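Local coordinates for endoglucanase, family GH5 (Zobellia galactanivorans, PDB 6GL2), which probably hydrolyses beta-linked glucans of hemicellulose, such as mixed-linked glucan, as a marine bacterial member of glycoside hydrolase family 5, at residues Arg10-Lys15 against Lys193-Val198; His108-Ile113 against Arg154-Pro159; Lys129-Ile134 against Gln178-Ala183; Glu168-Val173 against Ala206-Asn211. All blocks are in the same frame, centred on the assembly; numbering follows the deposited sequence.

Interaction 1: Arg10-Lys15 against Lys193-Val198; sequences REIAPK and KRKIMV
The ammonium group of Lys195 gives the polar bond of this contact: NZ donates to Ile12 O over 2.9 Å. The C=O...N angle of 159° and a tilt of 16° from the carbonyl plane show an approach nearly straight at the oxygen. NZ has a second partner in Asn221 OD1, so two oxygens fix the end of the chain. Bends at chi2 and at chi4 (-92°) curl the lysine round to bring NZ there. Its last methylene uses the same curl to pack: CE lies 4.0 Å from Pro14 N, and the proline ring is crossed at about a right angle. The Ile12 methyl CG2 lies next to that carbonyl oxygen, 3.8 Å from Lys195 NZ.

The other side is loose. Ala13 turns its methyl away and is exposed, while Glu11 OE1 and Lys193 NZ carry opposite charges but stay 6.1 Å apart. Ala13 is the N-cap residue of helix 14-20, and Lys195 immediately precedes strand 196-199, so the lysine ties the start of this N-terminal helix to the N-terminal end of a barrel strand. Phe17 of the helix and Ile223 of the adjacent strand 222-227 also touch the Lys195 chain.

Interaction 2: His108-Ile113 against Arg154-Pro159; sequences HDETWI and RHKGTP
Glu110 meets both Arg154 and Lys156, joining two loops that follow strands 101-105 and 145-148 at the C-terminal end of the TIM barrel, the end that carries the active site in such folds. The carboxylate and guanidinium planes stand 60° apart, which excludes a coplanar two-pronged pairing. Contact is instead single: Arg154 NH1 reaches Glu110 OE2 at 3.2 Å, and the N-H...O angle of 132° marks this salt-bridge hydrogen bond as weak. The arginine is placed chiefly by others, with NH1 also donating to Glu152 O and NE paired with Glu161 OE2. Its chain runs extended from CG to NE, whereas that of Glu110 is bent at chi2 (73°), folding the carboxylate over to NH1.

Lys156 passes at about a right angle to the glutamate, using its aliphatic part: CD lies 3.9 Å from Glu110 CB. It occupies the second position of a type II turn, His155 to Thr158, whose third residue, Gly157, has the positive phi that suits glycine.

Water also links the two backbones. One molecule sits 2.7 Å from Glu110 O and 3.0 Å from Arg154 O, with further acceptors nearby competing for its two hydrogens. A second accepts from Arg154 N at 3.1 Å and lies 2.8 Å from Ile113 O. Within the turn, the Thr158 hydroxyl OG1 donates to His155 O over 2.8 Å.

Interaction 3: Lys129-Ile134 against Gln178-Ala183; sequences KVWTQI and QVSVDA
Trp131 is the first residue of 129-134 to meet the other helix, and it does so with two different parts. The pyrrole side of the indole comes to Ser180, CD1 lying 3.4 Å from OG in an oblique approach, while CB rests 4.1 Å from Ala183 CB. Polar ends on both sides are engaged elsewhere: Trp131 NE1 donates to Thr149 O, and Ser180 OG is bonded to Tyr176 O in its own helix, so the indole-serine contact is one of packing. Helices 117-137 and 167-186 are neighbours in the outer layer of the TIM barrel. Their short segments run roughly parallel, 32° apart, with axes approaching to 8.5 Å; small residues such as Ser180 and Ala183 at the interface are consistent with that closeness.

Next, Thr132 sets OG1 at 3.7 Å from Ala183 CB. Its chi1 of -65° puts the hydroxyl beside the backbone N, where it bonds to Ser128 O. A water 2.7 Å from Thr132 OG1 also donates to Ala183 O at 2.8 Å, bridging the helices at their partly exposed margin. Further on, Ile134 backs the indole of Trp131 from within its own helix, its CD1 4.1 Å above one ring face, toward the rim.

Interaction 4: Glu168-Val173 against Ala206-Asn211; sequences EGRDAV and ASNALN
The guanidinium of Arg170, stacked on Asn208, is gripped at all three nitrogens: NE in a salt bridge with Asp212 OD2, NH2 by Gly164 O and NH1 by Gln167 OE1. NH2 also lies 3.5 Å from Asn208 ND2, but both nitrogens of that close pair are donors, so the approach is one of stacked planes and not a bond. Guanidinium and amide planes differ by 26°, and the asparagine covers one face of the arginine, with Asn208 CB over its centre, 3.9 Å from Arg170 CZ. Three partners spread round the group should fix its rotation and leave a face to the Asn208 side chain.

Arg170 belongs to the first turns of helix 167-186, whereas 206-211 opens the short helix 207-212, which follows strand 196-199; both helices lie in the outer shell of the TIM barrel. The arginine reaches from one helix to the other. A bend at chi3 (-63°) turns its end across the asparagine, while the methylene before it packs on the backbone, CD standing 4.0 Å from Ala209 CA and 3.7 Å from Asn208 O.

Asn208 has its CG between the backbone N and the carbonyl carbon, which lets OD1 turn back to Ala209 N at 2.8 Å, a weak bond, its N-H...O angle only 118°. Its ND2 makes a further weak hydrogen bond to Lys163 O. From the same short helix, Leu210 points away from Arg170 and packs on helix 246-266.

In the fold
All four contacts belong to one eight-stranded parallel TIM barrel. Interactions 3 and 4 share helix 167-186, using its later and earlier turns, with centres 21 Å apart. Interaction 1 touches interaction 3, since Val181 of that helix packs on Ile196 and Val198 of the strand that follows it. Interaction 2 reaches interaction 3 through Trp112 against Val130, and lies about 14 Å from interaction 4 between centres without touching it. Interactions 1 and 2 are farthest apart, about 28 Å between centres, toward opposite ends of the barrel. Along the chain, interaction 1 encloses interactions 2 and 3, which cross; interaction 4 follows 2 in series and crosses 1 and 3. The contacts join segments 33 to 178 residues apart.

Interaction 1: Arg10-Lys15 against Lys193-Val198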
loop_
_atom_site.group_PDB
_atom_site.type_symbol
_atom_site.label_atom_id
_atom_site.label_comp_id
_atom_site.label_asym_id
_atom_site.label_seq_id
_atom_site.Cartn_x
_atom_site.Cartn_y
_atom_site.Cartn_z
ATOM N N ARG A 10 2.330 -19.180 10.099
ATOM C CA ARG A 10 1.051 -19.710 10.610
ATOM C C ARG A 10 0.145 -20.259 9.547
ATOM O O ARG A 10 0.213 -19.903 8.393
ATOM C CB ARG A 10 0.321 -18.654 11.370
ATOM C CG ARG A 10 1.011 -18.051 12.577
ATOM C CD ARG A 10 0.362 -16.795 13.062
ATOM N NE ARG A 10 0.737 -15.634 12.235
ATOM C CZ ARG A 10 0.359 -14.401 12.499
ATOM N NH1 ARG A 10 -0.440 -14.106 13.509
ATOM N NH2 ARG A 10 0.874 -13.416 11.706
ATOM N N GLU A 11 -0.782 -21.142 9.969
ATOM C CA GLU A 11 -1.949 -21.470 9.146
ATOM C C GLU A 11 -2.955 -20.419 9.670
ATOM O O GLU A 11 -3.381 -20.438 10.830
ATOM C CB GLU A 11 -2.461 -22.913 9.371
ATOM C CG GLU A 11 -1.478 -23.999 8.860
ATOM C CD GLU A 11 -1.452 -24.238 7.375
ATOM O OE1 GLU A 11 -0.728 -25.189 6.917
ATOM O OE2 GLU A 11 -2.180 -23.548 6.617
ATOM N N ILE A 12 -3.197 -19.380 8.862
ATOM C CA ILE A 12 -4.018 -18.274 9.214
ATOM C C ILE A 12 -4.748 -17.714 8.032
ATOM O O ILE A 12 -4.154 -17.436 7.006
ATOM C CB ILE A 12 -3.227 -17.175 9.956
ATOM C CG1 ILE A 12 -4.147 -16.075 10.527
ATOM C CG2 ILE A 12 -2.064 -16.631 9.084
ATOM C CD1 ILE A 12 -3.470 -15.118 11.472
ATOM N N ALA A 13 -6.062 -17.573 8.159
ATOM C CA ALA A 13 -6.919 -17.107 7.082
ATOM C C ALA A 13 -6.657 -15.586 6.921
ATOM O O ALA A 13 -6.476 -14.859 7.901
ATOM C CB ALA A 13 -8.417 -17.333 7.446
ATOM N N PRO A 14 -6.761 -15.119 5.681
ATOM C CA PRO A 14 -6.628 -13.651 5.472
ATOM C C PRO A 14 -7.478 -12.727 6.310
ATOM O O PRO A 14 -6.997 -11.738 6.831
ATOM C CB PRO A 14 -6.901 -13.486 3.998
ATOM C CG PRO A 14 -6.479 -14.745 3.385
ATOM C CD PRO A 14 -6.865 -15.810 4.416
ATOM N N LYS A 15 -8.747 -13.060 6.611
ATOM C CA LYS A 15 -9.526 -12.086 7.350
ATOM C C LYS A 15 -9.008 -11.915 8.789
ATOM O O LYS A 15 -9.006 -10.798 9.358
ATOM C CB LYS A 15 -11.011 -12.402 7.331
ATOM C CG LYS A 15 -11.606 -12.189 5.931
ATOM C CD LYS A 15 -13.111 -12.343 5.870
ATOM C CE LYS A 15 -13.655 -12.095 4.457
ATOM N NZ LYS A 15 -15.116 -12.511 4.437
ATOM N N LYS A 193 3.332 -19.535 0.873
ATOM C CA LYS A 193 2.266 -19.298 1.845
ATOM C C LYS A 193 2.071 -17.824 2.243
ATOM O O LYS A 193 1.048 -17.444 2.805
ATOM C CB LYS A 193 2.674 -20.038 3.161
ATOM C CG LYS A 193 3.171 -21.501 3.035
ATOM C CD LYS A 193 4.706 -21.660 3.020
ATOM C CE LYS A 193 5.035 -23.114 2.685
ATOM N NZ LYS A 193 4.081 -24.127 3.252
ATOM N N ARG A 194 3.088 -16.993 1.928
ATOM C CA ARG A 194 3.114 -15.620 2.414
ATOM C C ARG A 194 1.829 -14.871 1.942
ATOM O O ARG A 194 1.381 -15.083 0.794
ATOM C CB ARG A 194 4.378 -14.905 1.789
ATOM C CG ARG A 194 4.602 -13.539 2.414
ATOM C CD ARG A 194 5.873 -12.884 1.904
ATOM N NE ARG A 194 7.042 -13.755 2.063
ATOM C CZ ARG A 194 7.561 -14.094 3.215
ATOM N NH1 ARG A 194 8.555 -15.002 3.214
ATOM N NH2 ARG A 194 7.153 -13.566 4.344
ATOM N N LYS A 195 1.344 -13.973 2.739
ATOM C CA LYS A 195 0.221 -13.090 2.313
ATOM C C LYS A 195 0.699 -12.107 1.257
ATOM O O LYS A 195 1.812 -11.563 1.348
ATOM C CB LYS A 195 -0.358 -12.345 3.495
ATOM C CG LYS A 195 -1.052 -13.275 4.509
ATOM C CD LYS A 195 -2.243 -14.091 4.020
ATOM C CE LYS A 195 -2.741 -14.935 5.227
ATOM N NZ LYS A 195 -2.144 -16.268 5.296
ATOM N N ILE A 196 -0.081 -11.980 0.170
ATOM C CA ILE A 196 0.197 -11.073 -0.948
ATOM C C ILE A 196 -0.970 -10.137 -1.111
ATOM O O ILE A 196 -2.123 -10.604 -1.222
ATOM C CB ILE A 196 0.488 -11.842 -2.240
ATOM C CG1 ILE A 196 1.634 -12.791 -2.119
ATOM C CG2 ILE A 196 0.749 -10.797 -3.330
ATOM C CD1 ILE A 196 1.817 -13.655 -3.322
ATOM N N MET A 197 -0.792 -8.837 -1.104
ATOM C CA MET A 197 -1.758 -7.847 -1.386
ATOM C C MET A 197 -1.787 -7.508 -2.850
ATOM O O MET A 197 -0.753 -7.098 -3.442
ATOM C CB MET A 197 -1.442 -6.588 -0.530
ATOM C CG MET A 197 -1.836 -6.706 0.926
ATOM S SD MET A 197 -1.098 -5.370 1.949
ATOM C CE MET A 197 -1.672 -3.948 1.042
ATOM N N VAL A 198 -2.941 -7.689 -3.450
ATOM C CA VAL A 198 -3.175 -7.496 -4.866
ATOM C C VAL A 198 -4.183 -6.405 -5.079
ATOM O O VAL A 198 -5.331 -6.551 -4.668
ATOM C CB VAL A 198 -3.579 -8.831 -5.546
ATOM C CG1 VAL A 198 -4.027 -8.699 -6.992
ATOM C CG2 VAL A 198 -2.496 -9.908 -5.421
#

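Interaction 2: His108-Ile113 against Arg154-Pro159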
loop_
_atom_site.group_PDB
_atom_site.type_symbol
_atom_site.label_atom_id
_atom_site.label_comp_id
_atom_site.label_asym_id
_atom_site.label_seq_id
_atom_site.Cartn_x
_atom_site.Cartn_y
_atom_site.Cartn_z
ATOM N N HIS A 108 6.426 3.497 -7.404
ATOM C CA HIS A 108 6.335 4.495 -8.518
ATOM C C HIS A 108 7.088 3.970 -9.665
ATOM O O HIS A 108 7.987 4.609 -10.263
ATOM C CB HIS A 108 6.879 5.881 -8.168
ATOM C CG HIS A 108 6.044 6.662 -7.180
ATOM N ND1 HIS A 108 4.652 6.724 -7.194
ATOM C CD2 HIS A 108 6.449 7.409 -6.086
ATOM C CE1 HIS A 108 4.259 7.557 -6.190
ATOM N NE2 HIS A 108 5.331 7.953 -5.524
ATOM N N ASP A 109 6.672 2.833 -10.191
ATOM C CA ASP A 109 7.385 2.068 -11.239
ATOM C C ASP A 109 6.551 1.987 -12.508
ATOM O O ASP A 109 6.748 1.125 -13.384
ATOM C CB ASP A 109 7.844 0.719 -10.673
ATOM C CG ASP A 109 9.103 0.866 -9.826
ATOM O OD1 ASP A 109 10.166 1.194 -10.448
ATOM O OD2 ASP A 109 9.016 0.642 -8.646
ATOM N N GLU A 110 5.570 2.876 -12.631
ATOM C CA GLU A 110 4.616 2.837 -13.772
ATOM C C GLU A 110 5.340 2.960 -15.130
ATOM O O GLU A 110 4.844 2.377 -16.095
ATOM C CB GLU A 110 3.633 4.018 -13.651
ATOM C CG GLU A 110 2.688 4.078 -12.482
ATOM C CD GLU A 110 3.337 4.434 -11.131
ATOM O OE1 GLU A 110 4.394 5.137 -11.046
ATOM O OE2 GLU A 110 2.701 3.978 -10.136
ATOM N N THR A 111 6.511 3.588 -15.220
ATOM C CA THR A 111 7.151 3.826 -16.528
ATOM C C THR A 111 7.570 2.515 -17.155
ATOM O O THR A 111 7.641 2.470 -18.396
ATOM C CB THR A 111 8.299 4.763 -16.440
ATOM O OG1 THR A 111 9.256 4.346 -15.443
ATOM C CG2 THR A 111 7.745 6.200 -16.082
ATOM N N TRP A 112 7.763 1.452 -16.395
ATOM C CA TRP A 112 8.127 0.128 -17.000
ATOM C C TRP A 112 7.021 -0.853 -16.778
ATOM O O TRP A 112 7.226 -2.072 -16.938
ATOM C CB TRP A 112 9.510 -0.386 -16.554
ATOM C CG TRP A 112 9.740 -0.550 -15.058
ATOM C CD1 TRP A 112 10.114 0.413 -14.130
ATOM C CD2 TRP A 112 9.509 -1.733 -14.239
ATOM N NE1 TRP A 112 10.196 -0.135 -12.881
ATOM C CE2 TRP A 112 9.848 -1.385 -12.859
ATOM C CE3 TRP A 112 9.085 -3.032 -14.508
ATOM C CZ2 TRP A 112 9.753 -2.316 -11.825
ATOM C CZ3 TRP A 112 8.987 -3.946 -13.466
ATOM C CH2 TRP A 112 9.319 -3.607 -12.166
ATOM N N ILE A 113 5.870 -0.330 -16.280
ATOM C CA ILE A 113 4.706 -1.185 -16.017
ATOM C C ILE A 113 3.432 -0.606 -16.666
ATOM O O ILE A 113 2.368 -0.430 -16.061
ATOM C CB ILE A 113 4.473 -1.494 -14.490
ATOM C CG1 ILE A 113 5.748 -1.949 -13.832
ATOM C CG2 ILE A 113 3.367 -2.554 -14.291
ATOM C CD1 ILE A 113 5.730 -1.982 -12.306
ATOM N N ARG A 154 -1.615 1.589 -13.417
ATOM C CA ARG A 154 -2.554 2.427 -14.204
ATOM C C ARG A 154 -1.832 2.998 -15.362
ATOM O O ARG A 154 -0.620 2.986 -15.431
ATOM C CB ARG A 154 -3.157 3.567 -13.339
ATOM C CG ARG A 154 -2.095 4.612 -12.982
ATOM C CD ARG A 154 -2.605 5.477 -11.845
ATOM N NE ARG A 154 -1.666 6.554 -11.596
ATOM C CZ ARG A 154 -0.552 6.490 -10.918
ATOM N NH1 ARG A 154 -0.180 5.351 -10.354
ATOM N NH2 ARG A 154 0.182 7.586 -10.767
ATOM N N HIS A 155 -2.600 3.609 -16.296
ATOM C CA HIS A 155 -2.005 4.305 -17.418
ATOM C C HIS A 155 -2.003 5.807 -17.177
ATOM O O HIS A 155 -3.048 6.450 -17.279
ATOM C CB HIS A 155 -2.761 3.926 -18.715
ATOM C CG HIS A 155 -2.021 4.363 -19.938
ATOM N ND1 HIS A 155 -2.360 3.894 -21.177
ATOM C CD2 HIS A 155 -0.906 5.079 -20.098
ATOM C CE1 HIS A 155 -1.499 4.414 -22.063
ATOM N NE2 HIS A 155 -0.605 5.123 -21.412
ATOM N N LYS A 156 -0.892 6.330 -16.736
ATOM C CA LYS A 156 -0.854 7.698 -16.330
ATOM C C LYS A 156 -1.070 8.650 -17.518
ATOM O O LYS A 156 -0.592 8.341 -18.629
ATOM C CB LYS A 156 0.523 8.004 -15.794
ATOM C CG LYS A 156 0.811 7.387 -14.437
ATOM C CD LYS A 156 2.251 7.656 -14.005
ATOM C CE LYS A 156 2.437 9.135 -13.799
ATOM N NZ LYS A 156 3.790 9.399 -13.174
ATOM N N GLY A 157 -1.856 9.673 -17.271
ATOM C CA GLY A 157 -2.044 10.729 -18.286
ATOM C C GLY A 157 -3.223 10.458 -19.180
ATOM O O GLY A 157 -3.416 11.221 -20.137
ATOM N N THR A 158 -4.076 9.505 -18.878
ATOM C CA THR A 158 -5.211 9.133 -19.668
ATOM C C THR A 158 -6.518 9.585 -18.985
ATOM O O THR A 158 -6.548 9.718 -17.734
ATOM C CB THR A 158 -5.241 7.588 -19.941
ATOM O OG1 THR A 158 -5.389 6.885 -18.679
ATOM C CG2 THR A 158 -4.039 7.093 -20.714
ATOM N N PRO A 159 -7.594 9.791 -19.707
ATOM C CA PRO A 159 -8.780 10.291 -19.073
ATOM C C PRO A 159 -9.317 9.342 -17.966
ATOM O O PRO A 159 -9.956 9.856 -17.009
ATOM C CB PRO A 159 -9.779 10.422 -20.254
ATOM C CG PRO A 159 -8.951 10.578 -21.475
ATOM C CD PRO A 159 -7.704 9.798 -21.214
HETATM O O HOH W 1 2.206 2.746 -16.320
HETATM O O HOH W 2 3.699 7.405 -10.587
HETATM O O HOH W 3 1.403 0.859 -13.741
#

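Interaction 3: Lys129-Ile134 against Gln178-Ala183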
loop_
_atom_site.group_PDB
_atom_site.type_symbol
_atom_site.label_atom_id
_atom_site.label_comp_id
_atom_site.label_asym_id
_atom_site.label_seq_id
_atom_site.Cartn_x
_atom_site.Cartn_y
_atom_site.Cartn_z
ATOM N N LYS A 129 10.967 -11.209 -13.485
ATOM C CA LYS A 129 12.376 -11.201 -13.073
ATOM C C LYS A 129 12.506 -10.379 -11.766
ATOM O O LYS A 129 13.221 -10.748 -10.807
ATOM C CB LYS A 129 13.279 -10.591 -14.105
ATOM C CG LYS A 129 13.591 -11.486 -15.295
ATOM C CD LYS A 129 14.196 -12.787 -14.881
ATOM C CE LYS A 129 14.497 -13.662 -16.099
ATOM N NZ LYS A 129 14.946 -15.037 -15.731
ATOM N N VAL A 130 11.853 -9.205 -11.680
ATOM C CA VAL A 130 11.976 -8.321 -10.526
ATOM C C VAL A 130 11.329 -8.993 -9.340
ATOM O O VAL A 130 11.948 -9.006 -8.273
ATOM C CB VAL A 130 11.391 -6.939 -10.859
ATOM C CG1 VAL A 130 11.255 -6.061 -9.580
ATOM C CG2 VAL A 130 12.313 -6.251 -11.878
ATOM N N TRP A 131 10.095 -9.501 -9.403
ATOM C CA TRP A 131 9.469 -10.142 -8.302
ATOM C C TRP A 131 10.223 -11.380 -7.855
ATOM O O TRP A 131 10.256 -11.709 -6.659
ATOM C CB TRP A 131 7.931 -10.382 -8.433
ATOM C CG TRP A 131 7.167 -9.291 -7.780
ATOM C CD1 TRP A 131 6.342 -8.339 -8.387
ATOM C CD2 TRP A 131 7.207 -8.959 -6.391
ATOM N NE1 TRP A 131 5.871 -7.464 -7.450
ATOM C CE2 TRP A 131 6.360 -7.797 -6.202
ATOM C CE3 TRP A 131 7.811 -9.535 -5.280
ATOM C CZ2 TRP A 131 6.241 -7.179 -4.984
ATOM C CZ3 TRP A 131 7.651 -8.929 -4.078
ATOM C CH2 TRP A 131 6.857 -7.774 -3.890
ATOM N N THR A 132 10.765 -12.162 -8.802
ATOM C CA THR A 132 11.563 -13.283 -8.372
ATOM C C THR A 132 12.713 -12.853 -7.436
ATOM O O THR A 132 12.943 -13.499 -6.440
ATOM C CB THR A 132 12.084 -14.059 -9.587
ATOM O OG1 THR A 132 10.960 -14.622 -10.286
ATOM C CG2 THR A 132 12.997 -15.238 -9.159
ATOM N N GLN A 133 13.380 -11.791 -7.823
ATOM C CA GLN A 133 14.461 -11.288 -7.048
ATOM C C GLN A 133 14.091 -10.758 -5.677
ATOM O O GLN A 133 14.773 -11.007 -4.683
ATOM C CB GLN A 133 15.282 -10.292 -7.792
ATOM C CG GLN A 133 15.975 -10.847 -9.008
ATOM C CD GLN A 133 16.563 -9.688 -9.785
ATOM O OE1 GLN A 133 17.610 -9.157 -9.370
ATOM N NE2 GLN A 133 15.957 -9.323 -10.899
ATOM N N ILE A 134 13.011 -9.979 -5.597
ATOM C CA ILE A 134 12.565 -9.452 -4.320
ATOM C C ILE A 134 12.134 -10.635 -3.441
ATOM O O ILE A 134 12.525 -10.699 -2.297
ATOM C CB ILE A 134 11.381 -8.459 -4.497
ATOM C CG1 ILE A 134 11.818 -7.262 -5.393
ATOM C CG2 ILE A 134 10.949 -7.984 -3.094
ATOM C CD1 ILE A 134 10.588 -6.433 -5.816
ATOM N N GLN A 178 -0.983 -11.447 -12.180
ATOM C CA GLN A 178 -0.803 -12.906 -12.420
ATOM C C GLN A 178 0.681 -13.249 -12.503
ATOM O O GLN A 178 1.077 -14.200 -11.787
ATOM C CB GLN A 178 -1.563 -13.319 -13.695
ATOM C CG GLN A 178 -1.433 -14.810 -14.033
ATOM C CD GLN A 178 -2.252 -15.736 -13.238
ATOM O OE1 GLN A 178 -1.730 -16.815 -12.796
ATOM N NE2 GLN A 178 -3.486 -15.406 -13.011
ATOM N N VAL A 179 1.423 -12.508 -13.278
ATOM C CA VAL A 179 2.876 -12.724 -13.416
ATOM C C VAL A 179 3.523 -12.618 -12.038
ATOM O O VAL A 179 4.447 -13.373 -11.703
ATOM C CB VAL A 179 3.515 -11.699 -14.363
ATOM C CG1 VAL A 179 5.019 -11.691 -14.208
ATOM C CG2 VAL A 179 3.098 -12.005 -15.784
ATOM N N SER A 180 3.167 -11.599 -11.260
ATOM C CA SER A 180 3.822 -11.261 -10.002
ATOM C C SER A 180 3.522 -12.283 -8.945
ATOM O O SER A 180 4.428 -12.776 -8.223
ATOM C CB SER A 180 3.418 -9.914 -9.564
ATOM O OG SER A 180 3.734 -8.881 -10.468
ATOM N N VAL A 181 2.273 -12.642 -8.746
ATOM C CA VAL A 181 1.938 -13.723 -7.819
ATOM C C VAL A 181 2.636 -15.016 -8.198
ATOM O O VAL A 181 3.196 -15.706 -7.369
ATOM C CB VAL A 181 0.413 -13.885 -7.662
ATOM C CG1 VAL A 181 0.009 -15.186 -6.918
ATOM C CG2 VAL A 181 -0.209 -12.660 -7.018
ATOM N N ASP A 182 2.548 -15.383 -9.477
ATOM C CA ASP A 182 3.174 -16.612 -9.903
ATOM C C ASP A 182 4.671 -16.583 -9.594
ATOM O O ASP A 182 5.250 -17.598 -9.146
ATOM C CB ASP A 182 2.899 -16.857 -11.389
ATOM C CG ASP A 182 1.498 -17.266 -11.707
ATOM O OD1 ASP A 182 0.725 -17.669 -10.868
ATOM O OD2 ASP A 182 1.213 -17.282 -12.956
ATOM N N ALA A 183 5.343 -15.482 -9.876
ATOM C CA ALA A 183 6.752 -15.411 -9.615
ATOM C C ALA A 183 7.050 -15.612 -8.117
ATOM O O ALA A 183 7.998 -16.297 -7.717
ATOM C CB ALA A 183 7.343 -14.046 -10.073
HETATM O O HOH W 4 9.852 -16.963 -9.668
#

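Interaction 4: Glu168-Val173 against Ala206-Asn211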
loop_
_atom_site.group_PDB
_atom_site.type_symbol
_atom_site.label_atom_id
_atom_site.label_comp_id
_atom_site.label_asym_id
_atom_site.label_seq_id
_atom_site.Cartn_x
_atom_site.Cartn_y
_atom_site.Cartn_z
ATOM N N GLU A 168 -8.907 -2.543 -21.500
ATOM C CA GLU A 168 -7.564 -2.967 -21.804
ATOM C C GLU A 168 -6.624 -2.777 -20.589
ATOM O O GLU A 168 -5.870 -3.642 -20.266
ATOM C CB GLU A 168 -7.018 -2.215 -22.954
ATOM C CG GLU A 168 -5.513 -2.368 -23.236
ATOM C CD GLU A 168 -4.969 -1.465 -24.333
ATOM O OE1 GLU A 168 -5.603 -0.419 -24.778
ATOM O OE2 GLU A 168 -3.848 -1.668 -24.808
ATOM N N GLY A 169 -6.737 -1.624 -19.940
ATOM C CA GLY A 169 -5.867 -1.321 -18.792
ATOM C C GLY A 169 -6.191 -2.280 -17.690
ATOM O O GLY A 169 -5.218 -2.800 -17.061
ATOM N N ARG A 170 -7.433 -2.591 -17.327
ATOM C CA ARG A 170 -7.744 -3.510 -16.255
ATOM C C ARG A 170 -7.277 -4.894 -16.606
ATOM O O ARG A 170 -6.876 -5.656 -15.726
ATOM C CB ARG A 170 -9.216 -3.529 -15.926
ATOM C CG ARG A 170 -9.704 -2.194 -15.372
ATOM C CD ARG A 170 -11.169 -2.183 -14.921
ATOM N NE ARG A 170 -12.126 -2.427 -15.995
ATOM C CZ ARG A 170 -12.575 -1.482 -16.773
ATOM N NH1 ARG A 170 -13.464 -1.817 -17.718
ATOM N NH2 ARG A 170 -12.274 -0.220 -16.662
ATOM N N ASP A 171 -7.417 -5.305 -17.866
ATOM C CA ASP A 171 -6.960 -6.606 -18.306
ATOM C C ASP A 171 -5.456 -6.726 -18.125
ATOM O O ASP A 171 -5.005 -7.760 -17.541
ATOM C CB ASP A 171 -7.283 -6.822 -19.786
ATOM C CG ASP A 171 -8.713 -7.176 -20.066
ATOM O OD1 ASP A 171 -9.493 -7.463 -19.159
ATOM O OD2 ASP A 171 -9.014 -7.185 -21.296
ATOM N N ALA A 172 -4.713 -5.767 -18.590
ATOM C CA ALA A 172 -3.296 -5.804 -18.419
ATOM C C ALA A 172 -2.889 -5.815 -16.962
ATOM O O ALA A 172 -1.999 -6.592 -16.572
ATOM C CB ALA A 172 -2.715 -4.646 -19.161
ATOM N N VAL A 173 -3.516 -4.944 -16.147
ATOM C CA VAL A 173 -3.194 -4.989 -14.725
ATOM C C VAL A 173 -3.435 -6.366 -14.145
ATOM O O VAL A 173 -2.592 -6.873 -13.387
ATOM C CB VAL A 173 -3.942 -3.891 -13.933
ATOM C CG1 VAL A 173 -3.810 -4.159 -12.439
ATOM C CG2 VAL A 173 -3.337 -2.559 -14.388
ATOM N N ALA A 206 -13.433 2.491 -7.830
ATOM C CA ALA A 206 -14.436 2.672 -8.914
ATOM C C ALA A 206 -15.078 1.301 -9.127
ATOM O O ALA A 206 -14.491 0.226 -9.088
ATOM C CB ALA A 206 -13.766 3.276 -10.125
ATOM N N SER A 207 -16.409 1.308 -9.438
ATOM C CA SER A 207 -17.126 0.040 -9.604
ATOM C C SER A 207 -16.577 -0.864 -10.738
ATOM O O SER A 207 -16.587 -2.053 -10.574
ATOM C CB SER A 207 -18.665 0.260 -9.781
ATOM O OG SER A 207 -19.130 1.027 -8.699
ATOM N N ASN A 208 -16.121 -0.271 -11.822
ATOM C CA ASN A 208 -15.558 -1.079 -12.902
ATOM C C ASN A 208 -14.253 -1.773 -12.496
ATOM O O ASN A 208 -14.041 -2.943 -12.786
ATOM C CB ASN A 208 -15.340 -0.311 -14.213
ATOM C CG ASN A 208 -14.654 0.991 -14.033
ATOM O OD1 ASN A 208 -14.152 1.329 -12.926
ATOM N ND2 ASN A 208 -14.663 1.785 -15.081
ATOM N N ALA A 209 -13.472 -1.081 -11.647
ATOM C CA ALA A 209 -12.238 -1.685 -11.144
ATOM C C ALA A 209 -12.594 -2.836 -10.174
ATOM O O ALA A 209 -12.007 -3.887 -10.164
ATOM C CB ALA A 209 -11.392 -0.590 -10.447
ATOM N N LEU A 210 -13.615 -2.634 -9.302
ATOM C CA LEU A 210 -14.109 -3.652 -8.389
ATOM C C LEU A 210 -14.640 -4.904 -9.113
ATOM O O LEU A 210 -14.383 -6.048 -8.755
ATOM C CB LEU A 210 -15.181 -3.077 -7.487
ATOM C CG LEU A 210 -14.701 -2.702 -6.107
ATOM C CD1 LEU A 210 -13.473 -1.788 -6.175
ATOM C CD2 LEU A 210 -15.860 -2.094 -5.322
ATOM N N ASN A 211 -15.380 -4.624 -10.202
ATOM C CA ASN A 211 -16.074 -5.711 -10.878
ATOM C C ASN A 211 -15.096 -6.566 -11.712
ATOM O O ASN A 211 -15.251 -7.793 -11.796
ATOM C CB ASN A 211 -17.265 -5.133 -11.699
ATOM C CG ASN A 211 -18.431 -4.567 -10.788
ATOM O OD1 ASN A 211 -18.678 -5.066 -9.669
ATOM N ND2 ASN A 211 -19.167 -3.535 -11.280
#